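Local coordinates for protein putative acetamidase/formamidase (Yersinia enterocolitica subsp. palearctica serotype O:3, PDB 5UBU) that probably hydrolyses carbon-nitrogen bonds of linear amides other than peptides, as expected of an acetamidase/formamidase, and binds sodium ions in the crystal, at residues I102-P111 against Y166-V175. Numbering follows the deposited sequence.
Sequences IAVYIESMLP and YKPHIGTLSV
Selenomethionine Met109 and the run Tyr166 to Ile170 make the heavier half of this buried interface. The Met109 side chain leaves its strand with CG anti to the carbonyl carbon (chi1 -70°) and continues extended, which carries SE to 3.6 Å from His169 N; the bend at chi3 (69°) then turns CE toward Ile170 CD1, 3.5 Å away. At the root of the same side chain, Met109 CB lies 3.9 Å from Pro168 CB. The one hydrogen bond between the segments is also here: Tyr166 OH donates to Met109 O over 2.7 Å. The acceptor sits at the edge of the ring, near its plane, whereas the hydroxyl stands 59° out of the carbonyl plane, off the lone pairs. Pro168 CD rests over one face of the Tyr166 ring, offset toward the rim.

CA-CA separations of 8.1 Å for Ile102-Val175 and 8.8 Å for Val104-Leu173, with no main-chain bonds between the segments, are consistent with face-to-face packing of two beta-sheets at this end; at Gly171 the second chain turns a corner. Strand 101-111 pairs instead with 203-208 and 239-248, and strand 169-175 with 191-193 and 214-222. A classic beta bulge at Glu107 and Ser108, opposite Thr242, interrupts the first strand just before Met109.

On the N-terminal side of the bulge the facing side chains are aliphatic. Those of Ile106 and Ile170 cross, with Ile106 CD1 3.9 Å from Ile170 CG1, while Val104 and Leu173 meet tip to tip; with CG anti to its backbone N, Leu173 brings CD2 to 4.0 Å from Val104 CB. On the sodium side, the His169 ring meets that of the metal ligand His222, and its NE2 is hydrogen-bonded to Gln225.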
ATOM      1  N   ILE B 102      22.988 -12.042  17.619  1.00 43.17           N
ATOM      2  CA  ILE B 102      23.472 -13.348  17.217  1.00 42.64           C
ATOM      3  C   ILE B 102      23.998 -13.186  15.800  1.00 41.68           C
ATOM      4  O   ILE B 102      23.291 -12.680  14.936  1.00 40.95           O
ATOM      5  CB  ILE B 102      22.352 -14.397  17.181  1.00 42.47           C
ATOM      6  CG1 ILE B 102      21.708 -14.564  18.557  1.00 43.12           C
ATOM      7  CG2 ILE B 102      22.884 -15.735  16.673  1.00 43.46           C
ATOM      8  CD1 ILE B 102      22.649 -15.058  19.645  1.00 43.98           C
ATOM      9  N   ALA B 103      25.240 -13.599  15.570  1.00 41.97           N
ATOM     10  CA  ALA B 103      25.840 -13.539  14.245  1.00 41.79           C
ATOM     11  C   ALA B 103      25.791 -14.955  13.695  1.00 41.40           C
ATOM     12  O   ALA B 103      26.313 -15.873  14.320  1.00 41.56           O
ATOM     13  CB  ALA B 103      27.274 -13.040  14.322  1.00 42.79           C
ATOM     14  N   VAL B 104      25.159 -15.134  12.539  1.00 40.83           N
ATOM     15  CA  VAL B 104      25.049 -16.459  11.935  1.00 40.81           C
ATOM     16  C   VAL B 104      25.766 -16.477  10.597  1.00 40.74           C
ATOM     17  O   VAL B 104      25.292 -15.897   9.619  1.00 40.13           O
ATOM     18  CB  VAL B 104      23.574 -16.869  11.726  1.00 40.08           C
ATOM     19  CG1 VAL B 104      23.490 -18.269  11.125  1.00 40.22           C
ATOM     20  CG2 VAL B 104      22.813 -16.806  13.042  1.00 40.11           C
ATOM     21  N   TYR B 105      26.920 -17.132  10.561  1.00 41.44           N
ATOM     22  CA  TYR B 105      27.693 -17.257   9.333  1.00 41.97           C
ATOM     23  C   TYR B 105      27.394 -18.600   8.692  1.00 41.71           C
ATOM     24  O   TYR B 105      27.626 -19.631   9.294  1.00 42.13           O
ATOM     25  CB  TYR B 105      29.199 -17.094   9.597  1.00 43.24           C
ATOM     26  CG  TYR B 105      30.048 -17.447   8.403  1.00 44.33           C
ATOM     27  CD1 TYR B 105      29.939 -16.729   7.220  1.00 44.63           C
ATOM     28  CD2 TYR B 105      30.981 -18.481   8.459  1.00 46.22           C
ATOM     29  CE1 TYR B 105      30.700 -17.053   6.103  1.00 45.61           C
ATOM     30  CE2 TYR B 105      31.760 -18.804   7.348  1.00 47.14           C
ATOM     31  CZ  TYR B 105      31.608 -18.086   6.175  1.00 46.64           C
ATOM     32  OH  TYR B 105      32.357 -18.386   5.067  1.00 47.40           O
ATOM     33  N   ILE B 106      26.863 -18.583   7.474  1.00 41.26           N
ATOM     34  CA  ILE B 106      26.547 -19.819   6.763  1.00 41.46           C
ATOM     35  C   ILE B 106      27.801 -20.247   5.994  1.00 43.19           C
ATOM     36  O   ILE B 106      28.294 -19.505   5.145  1.00 43.67           O
ATOM     37  CB  ILE B 106      25.353 -19.632   5.811  1.00 39.98           C
ATOM     38  CG1 ILE B 106      24.129 -19.114   6.592  1.00 38.73           C
ATOM     39  CG2 ILE B 106      25.031 -20.949   5.113  1.00 40.42           C
ATOM     40  CD1 ILE B 106      22.937 -18.756   5.724  1.00 37.84           C
ATOM     41  N   GLU B 107      28.326 -21.428   6.310  1.00 44.25           N
ATOM     42  CA  GLU B 107      29.529 -21.916   5.644  1.00 46.30           C
ATOM     43  C   GLU B 107      29.214 -22.618   4.349  1.00 46.41           C
ATOM     44  O   GLU B 107      29.861 -22.369   3.326  1.00 46.45           O
ATOM     45  CB  GLU B 107      30.290 -22.919   6.516  1.00 47.84           C
ATOM     46  CG  GLU B 107      30.854 -22.381   7.816  1.00 48.66           C
ATOM     47  CD  GLU B 107      31.676 -23.416   8.548  1.00 50.60           C
ATOM     48  OE1 GLU B 107      32.088 -23.156   9.704  1.00 51.74           O
ATOM     49  OE2 GLU B 107      31.899 -24.507   7.977  1.00 51.39           O
ATOM     50  N   SER B 108      28.231 -23.516   4.415  1.00 46.25           N
ATOM     51  CA  SER B 108      27.844 -24.324   3.278  1.00 46.94           C
ATOM     52  C   SER B 108      26.427 -24.873   3.381  1.00 47.47           C
ATOM     53  O   SER B 108      25.849 -24.957   4.470  1.00 45.50           O
ATOM     54  CB  SER B 108      28.816 -25.495   3.159  1.00 47.55           C
ATOM     55  OG  SER B 108      28.830 -26.254   4.355  1.00 46.80           O
HETATM   56  N   MSE B 109      25.888 -25.253   2.223  1.00 49.74           N
HETATM   57  CA  MSE B 109      24.542 -25.804   2.112  1.00 50.51           C
HETATM   58  C   MSE B 109      24.562 -26.833   1.016  1.00 51.53           C
HETATM   59  O   MSE B 109      24.858 -26.513  -0.137  1.00 51.87           O
HETATM   60  CB  MSE B 109      23.554 -24.693   1.773  1.00 50.02           C
HETATM   61  CG  MSE B 109      23.337 -23.743   2.940  1.00 50.49           C
HETATM   62 SE   MSE B 109      21.976 -22.408   2.458  1.00 53.19          SE
HETATM   63  CE  MSE B 109      20.407 -23.591   2.390  1.00 52.19           C
ATOM     64  N   LEU B 110      24.275 -28.081   1.368  1.00 52.31           N
ATOM     65  CA  LEU B 110      24.260 -29.177   0.396  1.00 53.85           C
ATOM     66  C   LEU B 110      22.894 -29.854   0.426  1.00 53.36           C
ATOM     67  O   LEU B 110      22.208 -29.803   1.449  1.00 55.13           O
ATOM     68  CB  LEU B 110      25.340 -30.208   0.736  1.00 55.80           C
ATOM     69  CG  LEU B 110      26.787 -29.702   0.819  1.00 56.09           C
ATOM     70  CD1 LEU B 110      27.712 -30.799   1.309  1.00 57.12           C
ATOM     71  CD2 LEU B 110      27.237 -29.130  -0.522  1.00 57.10           C
ATOM     72  N   PRO B 111      22.475 -30.465  -0.696  1.00 52.78           N
ATOM     73  CA  PRO B 111      21.186 -31.162  -0.685  1.00 52.32           C
ATOM     74  C   PRO B 111      21.304 -32.430   0.144  1.00 52.55           C
ATOM     75  O   PRO B 111      22.344 -33.086   0.118  1.00 53.22           O
ATOM     76  CB  PRO B 111      20.914 -31.462  -2.164  1.00 53.61           C
ATOM     77  CG  PRO B 111      22.230 -31.351  -2.847  1.00 54.50           C
ATOM     78  CD  PRO B 111      23.082 -30.419  -2.041  1.00 53.60           C
ATOM     79  N   TYR B 166      23.139 -23.637  -8.981  1.00 51.53           N
ATOM     80  CA  TYR B 166      22.797 -23.924  -7.596  1.00 49.76           C
ATOM     81  C   TYR B 166      23.304 -22.777  -6.722  1.00 50.58           C
ATOM     82  O   TYR B 166      24.498 -22.659  -6.469  1.00 52.38           O
ATOM     83  CB  TYR B 166      23.409 -25.275  -7.186  1.00 50.67           C
ATOM     84  CG  TYR B 166      23.211 -25.673  -5.743  1.00 50.12           C
ATOM     85  CD1 TYR B 166      21.966 -26.107  -5.282  1.00 48.01           C
ATOM     86  CD2 TYR B 166      24.283 -25.676  -4.846  1.00 51.19           C
ATOM     87  CE1 TYR B 166      21.785 -26.485  -3.955  1.00 47.99           C
ATOM     88  CE2 TYR B 166      24.110 -26.053  -3.525  1.00 51.10           C
ATOM     89  CZ  TYR B 166      22.862 -26.452  -3.086  1.00 49.73           C
ATOM     90  OH  TYR B 166      22.687 -26.819  -1.777  1.00 51.89           O
ATOM     91  N   LYS B 167      22.381 -21.900  -6.317  1.00 49.84           N
ATOM     92  CA  LYS B 167      22.679 -20.755  -5.451  1.00 52.23           C
ATOM     93  C   LYS B 167      21.803 -20.904  -4.213  1.00 47.98           C
ATOM     94  O   LYS B 167      20.780 -20.238  -4.088  1.00 48.93           O
ATOM     95  CB  LYS B 167      22.356 -19.442  -6.168  1.00 56.23           C
ATOM     96  CG  LYS B 167      23.194 -19.160  -7.410  1.00 61.60           C
ATOM     97  CD  LYS B 167      24.647 -18.800  -7.100  1.00 68.60           C
ATOM     98  CE  LYS B 167      24.745 -17.419  -6.463  1.00 74.54           C
ATOM     99  NZ  LYS B 167      24.177 -16.354  -7.360  1.00 77.36           N
ATOM    100  N   PRO B 168      22.197 -21.785  -3.292  1.00 56.88           N
ATOM    101  CA  PRO B 168      21.367 -22.002  -2.122  1.00 54.86           C
ATOM    102  C   PRO B 168      21.395 -20.867  -1.099  1.00 51.96           C
ATOM    103  O   PRO B 168      22.347 -20.084  -1.055  1.00 51.62           O
ATOM    104  CB  PRO B 168      21.971 -23.264  -1.511  1.00 55.56           C
ATOM    105  CG  PRO B 168      23.420 -23.133  -1.828  1.00 56.51           C
ATOM    106  CD  PRO B 168      23.458 -22.541  -3.208  1.00 57.07           C
ATOM    107  N   HIS B 169      20.326 -20.784  -0.312  1.00 49.47           N
ATOM    108  CA  HIS B 169      20.202 -19.788   0.750  1.00 47.90           C
ATOM    109  C   HIS B 169      19.082 -20.201   1.684  1.00 46.49           C
ATOM    110  O   HIS B 169      18.212 -20.997   1.321  1.00 46.09           O
ATOM    111  CB  HIS B 169      19.917 -18.396   0.199  1.00 47.70           C
ATOM    112  CG  HIS B 169      18.618 -18.290  -0.529  1.00 47.99           C
ATOM    113  ND1 HIS B 169      18.493 -18.613  -1.864  1.00 48.66           N
ATOM    114  CD2 HIS B 169      17.390 -17.890  -0.120  1.00 47.50           C
ATOM    115  CE1 HIS B 169      17.244 -18.431  -2.244  1.00 48.25           C
ATOM    116  NE2 HIS B 169      16.551 -17.987  -1.207  1.00 47.41           N
ATOM    117  N   ILE B 170      19.115 -19.646   2.888  1.00 45.17           N
ATOM    118  CA  ILE B 170      18.120 -19.921   3.910  1.00 44.27           C
ATOM    119  C   ILE B 170      16.972 -18.924   3.816  1.00 43.10           C
ATOM    120  O   ILE B 170      17.177 -17.717   3.802  1.00 42.87           O
ATOM    121  CB  ILE B 170      18.765 -19.878   5.312  1.00 44.23           C
ATOM    122  CG1 ILE B 170      19.761 -21.039   5.479  1.00 44.74           C
ATOM    123  CG2 ILE B 170      17.713 -19.936   6.412  1.00 43.98           C
ATOM    124  CD1 ILE B 170      19.133 -22.421   5.447  1.00 45.10           C
ATOM    125  N   GLY B 171      15.760 -19.453   3.752  1.00 42.65           N
ATOM    126  CA  GLY B 171      14.559 -18.638   3.666  1.00 42.00           C
ATOM    127  C   GLY B 171      14.119 -18.135   5.025  1.00 41.40           C
ATOM    128  O   GLY B 171      13.703 -16.989   5.144  1.00 41.12           O
ATOM    129  N   THR B 172      14.201 -18.993   6.040  1.00 41.35           N
ATOM    130  CA  THR B 172      13.806 -18.633   7.406  1.00 41.38           C
ATOM    131  C   THR B 172      14.957 -18.738   8.401  1.00 41.25           C
ATOM    132  O   THR B 172      15.384 -19.830   8.745  1.00 41.70           O
ATOM    133  CB  THR B 172      12.653 -19.520   7.943  1.00 41.96           C
ATOM    134  OG1 THR B 172      13.070 -20.891   7.980  1.00 42.97           O
ATOM    135  CG2 THR B 172      11.401 -19.388   7.082  1.00 41.88           C
ATOM    136  N   LEU B 173      15.452 -17.592   8.845  1.00 40.58           N
ATOM    137  CA  LEU B 173      16.527 -17.516   9.827  1.00 40.51           C
ATOM    138  C   LEU B 173      16.032 -16.509  10.859  1.00 40.17           C
ATOM    139  O   LEU B 173      15.741 -15.367  10.522  1.00 39.55           O
ATOM    140  CB  LEU B 173      17.838 -17.059   9.187  1.00 40.36           C
ATOM    141  CG  LEU B 173      19.057 -17.041  10.118  1.00 40.83           C
ATOM    142  CD1 LEU B 173      19.343 -18.441  10.662  1.00 41.32           C
ATOM    143  CD2 LEU B 173      20.288 -16.479   9.417  1.00 40.92           C
ATOM    144  N   SER B 174      15.929 -16.918  12.118  1.00 40.41           N
ATOM    145  CA  SER B 174      15.400 -16.007  13.129  1.00 40.28           C
ATOM    146  C   SER B 174      15.771 -16.307  14.565  1.00 40.47           C
ATOM    147  O   SER B 174      16.349 -17.342  14.876  1.00 40.73           O
ATOM    148  CB  SER B 174      13.870 -16.025  13.027  1.00 40.19           C
ATOM    149  OG  SER B 174      13.369 -17.332  13.203  1.00 40.60           O
ATOM    150  N   VAL B 175      15.436 -15.352  15.425  1.00 40.18           N
ATOM    151  CA  VAL B 175      15.621 -15.475  16.865  1.00 40.57           C
ATOM    152  C   VAL B 175      14.256 -15.192  17.492  1.00 40.47           C
ATOM    153  O   VAL B 175      13.401 -14.568  16.866  1.00 40.03           O
ATOM    154  CB  VAL B 175      16.721 -14.558  17.420  1.00 40.80           C
ATOM    155  CG1 VAL B 175      18.081 -15.045  16.965  1.00 40.91           C
ATOM    156  CG2 VAL B 175      16.500 -13.110  17.017  1.00 40.44           C
TER